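Local coordinates for protein LbaCas13a H328A (C2c2) (Lachnospiraceae bacterium NK4A179, PDB 5WLH) that binds a pre-crRNA guide and probably acts as an RNA-guided, RNA-cleaving CRISPR-Cas13a nuclease, at residues 1340-1343 with 1348-1351. Numbering follows the deposited sequence.
Sequences QFTY and GTVY. With nucleotides of chain B.
Tyr1343 and Val1350 form the hydrogen-bonded pair of an antiparallel beta hairpin, strands 1336-1344 and 1349-1353, at one edge of a four-stranded antiparallel sheet. Two backbone bonds define the register: Tyr1343 N reaches Val1350 O at 3.0 Å, with 157° at the hydrogen, and Val1350 N returns to Tyr1343 O at 166°. On the same face Tyr1343 CB packs on Val1350 CG1 at 3.8 Å, and both side chains also touch Gln1090 of helix 1087-1103. The other face carries the non-hydrogen-bonded pair Thr1342 and Tyr1351, whose side chains run alongside each other. Thr1342 OG1 comes to the edge of the Tyr1351 ring, 3.3 Å from CE1, while CG2, anti to the backbone N, reaches across to the methyl of Thr1349.

Along its other edge, strand 1340-1343 binds the crRNA through its backbone. Thr1342 N donates to the base oxygen O2 of C41 in chain B at 2.9 Å, and Thr1342 O lies only 2.5 Å from the ribose O2' of C41, so short that the exact geometry is doubtful. One face of the Phe1341 ring carries ribose C1' of C41, offset toward the rim, while CD1 reaches C2 of the base at 3.3 Å and the ring edge is directed at OP1 of C40. Replacing Phe1341 with an alanine would probably strip C41 of this aromatic surface and leave its base freer to shift. Phe1296 meets the Phe1341 ring edge-to-face. Beside the Thr1342 carbonyl, Tyr1343 CD1 lies 3.3 Å from O2' of C41.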
loop_
_atom_site.group_PDB
_atom_site.type_symbol
_atom_site.label_atom_id
_atom_site.label_comp_id
_atom_site.label_asym_id
_atom_site.label_seq_id
_atom_site.Cartn_x
_atom_site.Cartn_y
_atom_site.Cartn_z
ATOM N N GLN A 1340 5.183 22.784 -1.802
ATOM C CA GLN A 1340 5.907 23.750 -2.610
ATOM C C GLN A 1340 6.748 23.023 -3.644
ATOM O O GLN A 1340 7.298 21.954 -3.369
ATOM C CB GLN A 1340 6.788 24.632 -1.731
ATOM C CG GLN A 1340 6.003 25.329 -0.651
ATOM C CD GLN A 1340 6.029 26.821 -0.804
ATOM O OE1 GLN A 1340 6.999 27.476 -0.420
ATOM N NE2 GLN A 1340 4.965 27.377 -1.373
ATOM N N PHE A 1341 6.819 23.593 -4.844
ATOM C CA PHE A 1341 7.761 23.142 -5.854
ATOM C C PHE A 1341 9.049 23.941 -5.726
ATOM O O PHE A 1341 9.023 25.134 -5.412
ATOM C CB PHE A 1341 7.186 23.314 -7.259
ATOM C CG PHE A 1341 6.219 22.230 -7.664
ATOM C CD1 PHE A 1341 6.162 21.033 -6.970
ATOM C CD2 PHE A 1341 5.383 22.415 -8.756
ATOM C CE1 PHE A 1341 5.277 20.033 -7.364
ATOM C CE2 PHE A 1341 4.498 21.426 -9.151
ATOM C CZ PHE A 1341 4.451 20.232 -8.449
ATOM N N THR A 1342 10.173 23.269 -5.939
ATOM C CA THR A 1342 11.474 23.924 -6.031
ATOM C C THR A 1342 11.762 24.165 -7.510
ATOM O O THR A 1342 12.082 23.232 -8.250
ATOM C CB THR A 1342 12.564 23.074 -5.390
ATOM O OG1 THR A 1342 12.228 22.819 -4.023
ATOM C CG2 THR A 1342 13.901 23.790 -5.466
ATOM N N TYR A 1343 11.625 25.408 -7.945
ATOM C CA TYR A 1343 11.914 25.782 -9.321
ATOM C C TYR A 1343 13.298 26.415 -9.362
ATOM O O TYR A 1343 13.542 27.427 -8.693
ATOM C CB TYR A 1343 10.862 26.745 -9.868
ATOM C CG TYR A 1343 9.546 26.089 -10.234
ATOM C CD1 TYR A 1343 9.510 24.859 -10.883
ATOM C CD2 TYR A 1343 8.334 26.695 -9.924
ATOM C CE1 TYR A 1343 8.298 24.253 -11.215
ATOM C CE2 TYR A 1343 7.120 26.096 -10.258
ATOM C CZ TYR A 1343 7.110 24.881 -10.907
ATOM O OH TYR A 1343 5.908 24.283 -11.240
ATOM N N GLY A 1348 18.986 31.569 -8.954
ATOM C CA GLY A 1348 19.005 30.502 -7.979
ATOM C C GLY A 1348 17.695 29.745 -7.951
ATOM O O GLY A 1348 17.361 29.034 -8.902
ATOM N N THR A 1349 16.930 29.908 -6.874
ATOM C CA THR A 1349 15.761 29.076 -6.635
ATOM C C THR A 1349 14.582 29.916 -6.158
ATOM O O THR A 1349 14.749 30.836 -5.353
ATOM C CB THR A 1349 16.091 27.985 -5.605
ATOM O OG1 THR A 1349 16.951 27.011 -6.208
ATOM C CG2 THR A 1349 14.829 27.301 -5.100
ATOM N N VAL A 1350 13.392 29.601 -6.675
ATOM C CA VAL A 1350 12.135 30.138 -6.169
ATOM C C VAL A 1350 11.253 28.965 -5.751
ATOM O O VAL A 1350 11.279 27.901 -6.380
ATOM C CB VAL A 1350 11.419 31.023 -7.211
ATOM C CG1 VAL A 1350 11.243 30.285 -8.523
ATOM C CG2 VAL A 1350 10.067 31.510 -6.679
ATOM N N TYR A 1351 10.491 29.154 -4.675
ATOM C CA TYR A 1351 9.529 28.170 -4.202
ATOM C C TYR A 1351 8.132 28.645 -4.559
ATOM O O TYR A 1351 7.773 29.794 -4.281
ATOM C CB TYR A 1351 9.666 27.952 -2.697
ATOM C CG TYR A 1351 11.012 27.376 -2.330
ATOM C CD1 TYR A 1351 11.271 26.022 -2.485
ATOM C CD2 TYR A 1351 12.033 28.190 -1.853
ATOM C CE1 TYR A 1351 12.499 25.488 -2.164
ATOM C CE2 TYR A 1351 13.272 27.663 -1.528
ATOM C CZ TYR A 1351 13.496 26.311 -1.684
ATOM O OH TYR A 1351 14.721 25.774 -1.361
ATOM P P C B 41 8.174 16.555 -12.805
ATOM O OP1 C B 41 7.579 16.804 -14.145
ATOM O OP2 C B 41 8.922 15.308 -12.545
ATOM O "O5'" C B 41 9.154 17.735 -12.355
ATOM C "C5'" C B 41 8.920 19.087 -12.745
ATOM C "C4'" C B 41 9.353 20.078 -11.683
ATOM O "O4'" C B 41 8.378 20.102 -10.608
ATOM C "C3'" C B 41 10.670 19.803 -10.971
ATOM O "O3'" C B 41 11.807 20.212 -11.712
ATOM C "C2'" C B 41 10.507 20.584 -9.676
ATOM O "O2'" C B 41 10.729 21.965 -9.910
ATOM C "C1'" C B 41 9.020 20.387 -9.386
ATOM N N1 C B 41 8.768 19.277 -8.446
ATOM C C2 C B 41 9.052 19.485 -7.095
ATOM O O2 C B 41 9.507 20.586 -6.769
ATOM N N3 C B 41 8.824 18.492 -6.202
ATOM C C4 C B 41 8.320 17.325 -6.624
ATOM N N4 C B 41 8.099 16.354 -5.723
ATOM C C5 C B 41 8.019 17.092 -8.001
ATOM C C6 C B 41 8.253 18.087 -8.870
ATOM P P U B 42 13.188 19.409 -11.585
ATOM O OP1 U B 42 14.195 20.137 -12.406
ATOM O OP2 U B 42 12.936 17.972 -11.836
ATOM O "O5'" U B 42 13.606 19.550 -10.058
ATOM C "C5'" U B 42 14.098 20.774 -9.532
ATOM C "C4'" U B 42 14.282 20.656 -8.042
ATOM O "O4'" U B 42 13.000 20.335 -7.436
ATOM C "C3'" U B 42 15.199 19.527 -7.584
ATOM O "O3'" U B 42 16.580 19.860 -7.631
ATOM C "C2'" U B 42 14.684 19.225 -6.183
ATOM O "O2'" U B 42 15.152 20.189 -5.255
ATOM C "C1'" U B 42 13.184 19.429 -6.367
ATOM N N1 U B 42 12.475 18.164 -6.677
ATOM C C2 U B 42 12.233 17.293 -5.627
ATOM O O2 U B 42 12.584 17.530 -4.487
ATOM N N3 U B 42 11.565 16.137 -5.949
ATOM C C4 U B 42 11.122 15.768 -7.201
ATOM O O4 U B 42 10.534 14.696 -7.347
ATOM C C5 U B 42 11.407 16.719 -8.236
ATOM C C6 U B 42 12.054 17.855 -7.946
ATOM P P C B 40 2.602 20.151 -12.180
ATOM O OP1 C B 40 1.839 20.944 -11.173
ATOM O OP2 C B 40 3.667 20.793 -13.007
ATOM O "O5'" C B 40 3.276 18.943 -11.415
ATOM C "C5'" C B 40 4.200 18.136 -12.105
ATOM C "C4'" C B 40 4.632 16.971 -11.279
ATOM O "O4'" C B 40 3.508 16.084 -11.068
ATOM C "C3'" C B 40 5.690 16.103 -11.931
ATOM O "O3'" C B 40 6.983 16.653 -11.717
ATOM C "C2'" C B 40 5.475 14.750 -11.260
ATOM O "O2'" C B 40 6.136 14.715 -10.002
ATOM C "C1'" C B 40 3.959 14.752 -11.008
ATOM N N1 C B 40 3.176 13.940 -11.972
ATOM C C2 C B 40 3.237 12.538 -11.878
ATOM O O2 C B 40 3.983 12.040 -11.021
ATOM N N3 C B 40 2.506 11.780 -12.736
ATOM C C4 C B 40 1.716 12.364 -13.643
ATOM N N4 C B 40 1.010 11.581 -14.469
ATOM C C5 C B 40 1.619 13.781 -13.752
ATOM C C6 C B 40 2.353 14.519 -12.901
#